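Local coordinates for protein Uly1 (Catenovulum maritimum, PDB 7DRQ) that acts as an ulvan lyase of polysaccharide lyase family 24, breaking down ulvan, a cell-wall polysaccharide of green algae, and binds calcium ions, at residues Ile2-Glu7 / Arg433-Pro438; Ile53-Asn58 / Lys455-Leu460. All coordinates share one frame; numbering follows the deposited sequence.

Contact 1. Residues Ile2-Glu7 / Arg433-Pro438; sequences IKLEHE and RVYYAP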
loop_
_atom_site.group_PDB
_atom_site.type_symbol
_atom_site.label_atom_id
_atom_site.label_comp_id
_atom_site.label_asym_id
_atom_site.label_seq_id
_atom_site.Cartn_x
_atom_site.Cartn_y
_atom_site.Cartn_z
ATOM N N ILE A 2 7.449 20.850 -15.622
ATOM C CA ILE A 2 7.780 19.561 -15.033
ATOM C C ILE A 2 8.795 18.863 -15.928
ATOM O O ILE A 2 8.615 18.792 -17.150
ATOM C CB ILE A 2 6.502 18.730 -14.855
ATOM C CG1 ILE A 2 5.617 19.370 -13.779
ATOM C CG2 ILE A 2 6.843 17.292 -14.533
ATOM C CD1 ILE A 2 4.337 18.622 -13.542
ATOM N N LYS A 3 9.868 18.344 -15.327
ATOM C CA LYS A 3 11.020 17.881 -16.093
ATOM C C LYS A 3 11.503 16.535 -15.574
ATOM O O LYS A 3 11.678 16.362 -14.364
ATOM C CB LYS A 3 12.159 18.911 -16.015
ATOM C CG LYS A 3 13.303 18.698 -16.990
ATOM C CD LYS A 3 14.400 19.747 -16.767
ATOM C CE LYS A 3 15.587 19.173 -16.000
ATOM N NZ LYS A 3 16.233 20.184 -15.099
ATOM N N LEU A 4 11.724 15.594 -16.492
ATOM C CA LEU A 4 12.411 14.355 -16.146
ATOM C C LEU A 4 13.879 14.661 -15.867
ATOM O O LEU A 4 14.578 15.205 -16.731
ATOM C CB LEU A 4 12.278 13.342 -17.285
ATOM C CG LEU A 4 13.005 11.997 -17.122
ATOM C CD1 LEU A 4 12.530 11.251 -15.859
ATOM C CD2 LEU A 4 12.809 11.121 -18.347
ATOM N N GLU A 5 14.352 14.307 -14.671
ATOM C CA GLU A 5 15.729 14.588 -14.269
ATOM C C GLU A 5 16.645 13.374 -14.330
ATOM O O GLU A 5 17.821 13.516 -14.677
ATOM C CB GLU A 5 15.771 15.154 -12.850
ATOM C CG GLU A 5 15.070 16.491 -12.713
ATOM C CD GLU A 5 15.348 17.157 -11.388
ATOM O OE1 GLU A 5 15.598 16.436 -10.396
ATOM O OE2 GLU A 5 15.315 18.403 -11.341
ATOM N N HIS A 6 16.150 12.189 -13.975
ATOM C CA HIS A 6 16.984 10.998 -13.905
ATOM C C HIS A 6 16.175 9.775 -14.307
ATOM O O HIS A 6 14.978 9.690 -14.021
ATOM C CB HIS A 6 17.562 10.802 -12.499
ATOM C CG HIS A 6 18.423 11.938 -12.040
ATOM N ND1 HIS A 6 17.976 12.914 -11.176
ATOM C CD2 HIS A 6 19.704 12.260 -12.340
ATOM C CE1 HIS A 6 18.946 13.788 -10.961
ATOM N NE2 HIS A 6 20.004 13.416 -11.659
ATOM N N GLU A 7 16.840 8.825 -14.962
ATOM C CA GLU A 7 16.234 7.543 -15.310
ATOM C C GLU A 7 17.270 6.462 -15.038
ATOM O O GLU A 7 18.357 6.490 -15.621
ATOM C CB GLU A 7 15.784 7.530 -16.770
ATOM C CG GLU A 7 15.118 6.246 -17.181
ATOM C CD GLU A 7 14.157 6.451 -18.325
ATOM O OE1 GLU A 7 13.213 5.652 -18.430
ATOM O OE2 GLU A 7 14.357 7.407 -19.122
ATOM N N ARG A 433 -3.016 18.566 -18.478
ATOM C CA ARG A 433 -1.818 17.754 -18.621
ATOM C C ARG A 433 -0.581 18.646 -18.629
ATOM O O ARG A 433 -0.474 19.580 -19.430
ATOM C CB ARG A 433 -1.852 16.903 -19.887
ATOM C CG ARG A 433 -0.669 15.942 -19.904
ATOM C CD ARG A 433 -0.886 14.754 -20.797
ATOM N NE ARG A 433 -1.927 13.867 -20.300
ATOM C CZ ARG A 433 -2.204 12.691 -20.846
ATOM N NH1 ARG A 433 -1.510 12.274 -21.899
ATOM N NH2 ARG A 433 -3.168 11.935 -20.352
ATOM N N VAL A 434 0.361 18.352 -17.737
ATOM C CA VAL A 434 1.554 19.168 -17.564
ATOM C C VAL A 434 2.836 18.384 -17.787
ATOM O O VAL A 434 3.925 18.969 -17.734
ATOM C CB VAL A 434 1.564 19.838 -16.174
ATOM C CG1 VAL A 434 0.511 20.948 -16.110
ATOM C CG2 VAL A 434 1.256 18.813 -15.106
ATOM N N TYR A 435 2.744 17.079 -18.028
ATOM C CA TYR A 435 3.905 16.275 -18.388
ATOM C C TYR A 435 3.436 15.071 -19.186
ATOM O O TYR A 435 2.444 14.432 -18.831
ATOM C CB TYR A 435 4.682 15.809 -17.152
ATOM C CG TYR A 435 5.864 14.931 -17.490
ATOM C CD1 TYR A 435 7.093 15.494 -17.814
ATOM C CD2 TYR A 435 5.751 13.545 -17.494
ATOM C CE1 TYR A 435 8.181 14.703 -18.123
ATOM C CE2 TYR A 435 6.838 12.737 -17.810
ATOM C CZ TYR A 435 8.054 13.332 -18.122
ATOM O OH TYR A 435 9.146 12.558 -18.443
ATOM N N TYR A 436 4.151 14.770 -20.268
ATOM C CA TYR A 436 3.920 13.528 -20.996
ATOM C C TYR A 436 5.225 13.161 -21.678
ATOM O O TYR A 436 5.733 13.943 -22.491
ATOM C CB TYR A 436 2.785 13.672 -22.016
ATOM C CG TYR A 436 2.337 12.359 -22.639
ATOM C CD1 TYR A 436 2.390 11.165 -21.923
ATOM C CD2 TYR A 436 1.856 12.317 -23.945
ATOM C CE1 TYR A 436 1.981 9.965 -22.493
ATOM C CE2 TYR A 436 1.443 11.124 -24.523
ATOM C CZ TYR A 436 1.508 9.950 -23.795
ATOM O OH TYR A 436 1.099 8.771 -24.385
ATOM N N ALA A 437 5.775 12.001 -21.319
ATOM C CA ALA A 437 7.032 11.565 -21.904
ATOM C C ALA A 437 6.873 11.467 -23.421
ATOM O O ALA A 437 5.801 11.108 -23.913
ATOM C CB ALA A 437 7.457 10.214 -21.333
ATOM N N PRO A 438 7.924 11.773 -24.175
ATOM C CA PRO A 438 7.791 11.907 -25.627
ATOM C C PRO A 438 7.789 10.581 -26.362
ATOM O O PRO A 438 8.249 9.549 -25.870
ATOM C CB PRO A 438 9.033 12.722 -26.008
ATOM C CG PRO A 438 10.054 12.292 -25.002
ATOM C CD PRO A 438 9.276 12.126 -23.704
HETATM O O HOH W 1 4.870 21.309 -16.879
HETATM O O HOH W 2 6.532 18.879 -18.831
#

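Contact 2. Residues Ile53-Asn58 / Lys455-Leu460; sequences IKVYKN and KLYYYL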
loop_
_atom_site.group_PDB
_atom_site.type_symbol
_atom_site.label_atom_id
_atom_site.label_comp_id
_atom_site.label_asym_id
_atom_site.label_seq_id
_atom_site.Cartn_x
_atom_site.Cartn_y
_atom_site.Cartn_z
ATOM N N ILE A 53 8.771 1.921 -2.163
ATOM C CA ILE A 53 9.790 2.920 -2.459
ATOM C C ILE A 53 9.707 4.058 -1.450
ATOM O O ILE A 53 8.620 4.568 -1.166
ATOM C CB ILE A 53 9.671 3.440 -3.908
ATOM C CG1 ILE A 53 10.567 4.658 -4.113
ATOM C CG2 ILE A 53 8.225 3.740 -4.292
ATOM C CD1 ILE A 53 10.866 4.924 -5.578
ATOM N N LYS A 54 10.860 4.455 -0.905
ATOM C CA LYS A 54 10.939 5.589 0.006
ATOM C C LYS A 54 12.181 6.399 -0.324
ATOM O O LYS A 54 13.159 5.872 -0.865
ATOM C CB LYS A 54 11.011 5.159 1.480
ATOM C CG LYS A 54 9.757 4.485 2.005
ATOM C CD LYS A 54 8.585 5.449 1.980
ATOM C CE LYS A 54 7.273 4.673 2.015
ATOM N NZ LYS A 54 7.181 3.842 3.281
ATOM N N VAL A 55 12.137 7.683 0.015
ATOM C CA VAL A 55 13.272 8.584 -0.153
ATOM C C VAL A 55 13.630 9.168 1.202
ATOM O O VAL A 55 12.759 9.680 1.916
ATOM C CB VAL A 55 12.977 9.695 -1.178
ATOM C CG1 VAL A 55 14.221 10.563 -1.388
ATOM C CG2 VAL A 55 12.571 9.075 -2.504
ATOM N N TYR A 56 14.911 9.071 1.560
ATOM C CA TYR A 56 15.443 9.619 2.804
ATOM C C TYR A 56 16.751 10.322 2.475
ATOM O O TYR A 56 17.703 9.670 2.032
ATOM C CB TYR A 56 15.679 8.525 3.852
ATOM C CG TYR A 56 16.515 9.015 5.012
ATOM C CD1 TYR A 56 15.989 9.903 5.942
ATOM C CD2 TYR A 56 17.838 8.610 5.168
ATOM C CE1 TYR A 56 16.757 10.371 6.998
ATOM C CE2 TYR A 56 18.603 9.065 6.215
ATOM C CZ TYR A 56 18.061 9.948 7.128
ATOM O OH TYR A 56 18.830 10.408 8.168
ATOM N N LYS A 57 16.793 11.640 2.687
ATOM C CA LYS A 57 17.935 12.452 2.278
ATOM C C LYS A 57 18.283 12.155 0.820
ATOM O O LYS A 57 17.430 12.311 -0.064
ATOM C CB LYS A 57 19.130 12.206 3.209
ATOM C CG LYS A 57 18.855 12.619 4.651
ATOM C CD LYS A 57 20.097 12.517 5.521
ATOM C CE LYS A 57 19.911 13.276 6.831
ATOM N NZ LYS A 57 19.214 14.579 6.619
ATOM N N ASN A 58 19.504 11.693 0.560
ATOM C CA ASN A 58 19.957 11.422 -0.802
ATOM C C ASN A 58 19.853 9.950 -1.194
ATOM O O ASN A 58 20.546 9.508 -2.119
ATOM C CB ASN A 58 21.398 11.912 -0.986
ATOM C CG ASN A 58 22.351 11.329 0.042
ATOM O OD1 ASN A 58 22.323 11.708 1.210
ATOM N ND2 ASN A 58 23.204 10.401 -0.392
ATOM N N LYS A 455 9.391 16.322 -5.737
ATOM C CA LYS A 455 9.739 15.484 -6.879
ATOM C C LYS A 455 8.920 14.200 -6.867
ATOM O O LYS A 455 8.509 13.707 -5.810
ATOM C CB LYS A 455 11.235 15.148 -6.900
ATOM C CG LYS A 455 12.126 16.405 -6.973
ATOM C CD LYS A 455 13.575 16.058 -7.225
ATOM C CE LYS A 455 14.419 17.320 -7.332
ATOM N NZ LYS A 455 15.805 16.994 -7.758
ATOM N N LEU A 456 8.697 13.679 -8.071
ATOM C CA LEU A 456 7.988 12.427 -8.308
ATOM C C LEU A 456 9.022 11.329 -8.540
ATOM O O LEU A 456 9.855 11.437 -9.447
ATOM C CB LEU A 456 7.050 12.558 -9.516
ATOM C CG LEU A 456 6.677 11.309 -10.336
ATOM C CD1 LEU A 456 5.927 10.315 -9.474
ATOM C CD2 LEU A 456 5.838 11.656 -11.582
ATOM N N TYR A 457 8.997 10.309 -7.692
ATOM C CA TYR A 457 9.832 9.123 -7.825
ATOM C C TYR A 457 8.934 8.031 -8.372
ATOM O O TYR A 457 8.031 7.555 -7.674
ATOM C CB TYR A 457 10.454 8.740 -6.477
ATOM C CG TYR A 457 11.437 9.787 -6.002
ATOM C CD1 TYR A 457 10.994 10.979 -5.430
ATOM C CD2 TYR A 457 12.813 9.608 -6.173
ATOM C CE1 TYR A 457 11.889 11.954 -5.020
ATOM C CE2 TYR A 457 13.721 10.589 -5.775
ATOM C CZ TYR A 457 13.251 11.756 -5.197
ATOM O OH TYR A 457 14.144 12.729 -4.794
ATOM N N TYR A 458 9.136 7.676 -9.640
ATOM C CA TYR A 458 8.259 6.738 -10.338
ATOM C C TYR A 458 9.012 5.428 -10.496
ATOM O O TYR A 458 10.017 5.369 -11.206
ATOM C CB TYR A 458 7.837 7.302 -11.698
ATOM C CG TYR A 458 6.468 6.875 -12.169
ATOM C CD1 TYR A 458 5.716 5.943 -11.465
ATOM C CD2 TYR A 458 5.930 7.409 -13.346
ATOM C CE1 TYR A 458 4.457 5.572 -11.905
ATOM C CE2 TYR A 458 4.684 7.042 -13.792
ATOM C CZ TYR A 458 3.952 6.123 -13.084
ATOM O OH TYR A 458 2.705 5.781 -13.557
ATOM N N TYR A 459 8.506 4.393 -9.851
ATOM C CA TYR A 459 9.142 3.077 -9.797
ATOM C C TYR A 459 8.363 2.206 -10.773
ATOM O O TYR A 459 7.180 1.927 -10.553
ATOM C CB TYR A 459 9.095 2.573 -8.352
ATOM C CG TYR A 459 9.828 1.293 -8.012
ATOM C CD1 TYR A 459 10.673 0.659 -8.913
ATOM C CD2 TYR A 459 9.653 0.714 -6.758
ATOM C CE1 TYR A 459 11.336 -0.527 -8.569
ATOM C CE2 TYR A 459 10.300 -0.451 -6.407
ATOM C CZ TYR A 459 11.132 -1.077 -7.308
ATOM O OH TYR A 459 11.751 -2.245 -6.906
ATOM N N LEU A 460 9.011 1.791 -11.853
ATOM C CA LEU A 460 8.304 1.378 -13.058
ATOM C C LEU A 460 8.727 -0.005 -13.538
ATOM O O LEU A 460 9.910 -0.338 -13.504
ATOM C CB LEU A 460 8.567 2.391 -14.179
ATOM C CG LEU A 460 7.968 3.777 -13.965
ATOM C CD1 LEU A 460 8.768 4.832 -14.724
ATOM C CD2 LEU A 460 6.496 3.802 -14.395
#

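Contact 1. Residues Ile2-Glu7 / Arg433-Pro438
The carbonyl oxygen of V434 accepts hydrogen bonds from two waters that bridge it to I2: one, 2.7 Å from V434 O, accepts from I2 N, and the second, 2.8 Å from V434 O, also donates to I2 O. No direct hydrogen bond joins the segments, so these water bridges supply the polar link between the two backbones. Beside them, I2 spreads its two branches over different partners. Its CD1 presses on V434 CG2 at 3.5 Å, tighter than usual for two carbons, while CG2, anti to the backbone N, meets Y435 CB at 3.7 Å. The Y435 ring extends from its strand with CG anti to the backbone N (chi1 178°), which carries it along the N-terminal segment: I2 O lies at the ring edge near its plane, 3.7 Å from Y435 CD1, and further out the phenol OH comes within 3.4 Å of L4 CB. A classic beta bulge places V434 and Y435 together opposite V421. Strand 3-15 is the outer strand of a sheet otherwise built from the C-terminal strands, and strand 432-436 is the outer strand of the preceding sheet; this fits the N-to-C "Velcro" closure of a beta-propeller.

Contact 2. Residues Ile53-Asn58 / Lys455-Leu460
The Y457 ring takes a methyl of V55 squarely on one face: CG2 sits 3.5 Å from the ring centroid and only 4° off the normal, a CH-pi contact in which all six ring carbons are nearly equally distant from that methyl. The second methyl, CG1, lies toward the phenol end, 4.0 Å from Y457 OH. With CG anti to the carbonyl carbon (chi1 -66°) the ring is brought beside V55, and chi2 of 78° turns its face to the methyl; the two side chains cross at about a right angle. I53 works between two tyrosines. Its CD1 reaches Y457 CB at 3.9 Å and Y459 CB at 4.0 Å, while its CB approaches CD2 of the Y459 ring obliquely as the two side chains run past each other in opposite directions. The far end of Y459 is held by a hydrogen bond from its OH to T63 O. Were Y457 cut back to an alanine, the V55 methyls would probably lose the ring they rest on, leaving a gap between the two strands. Strand 53-56 is an edge strand of its sheet, beside strand 59-65, whose V60 also touches Y457; from the other side of strand 455-462, L456, Y458 and L460 pack against strand 408-415.

Both contacts involve the sheet made of strands 3-15, 469-478, 455-462 and 444-452, but they join it to different neighbours: contact 1 to the sheet ending in strand 432-436, contact 2 to the one beginning with strand 53-56. Contact 1 lies at the surface, its centre about 25 Å from the centre of the chain, and mixes apolar touches with water-mediated links between backbones. Contact 2 has its centre about 15 Å from the centre of the chain; its touching residues are all buried, and its segments meet through aliphatic and aromatic groups alone. A salt bridge within the shared sheet connects the two regions, E5 OE1 lying 2.7 Å from K455 NZ. Together they join what is probably the closing blade to the sheets on its two flanks.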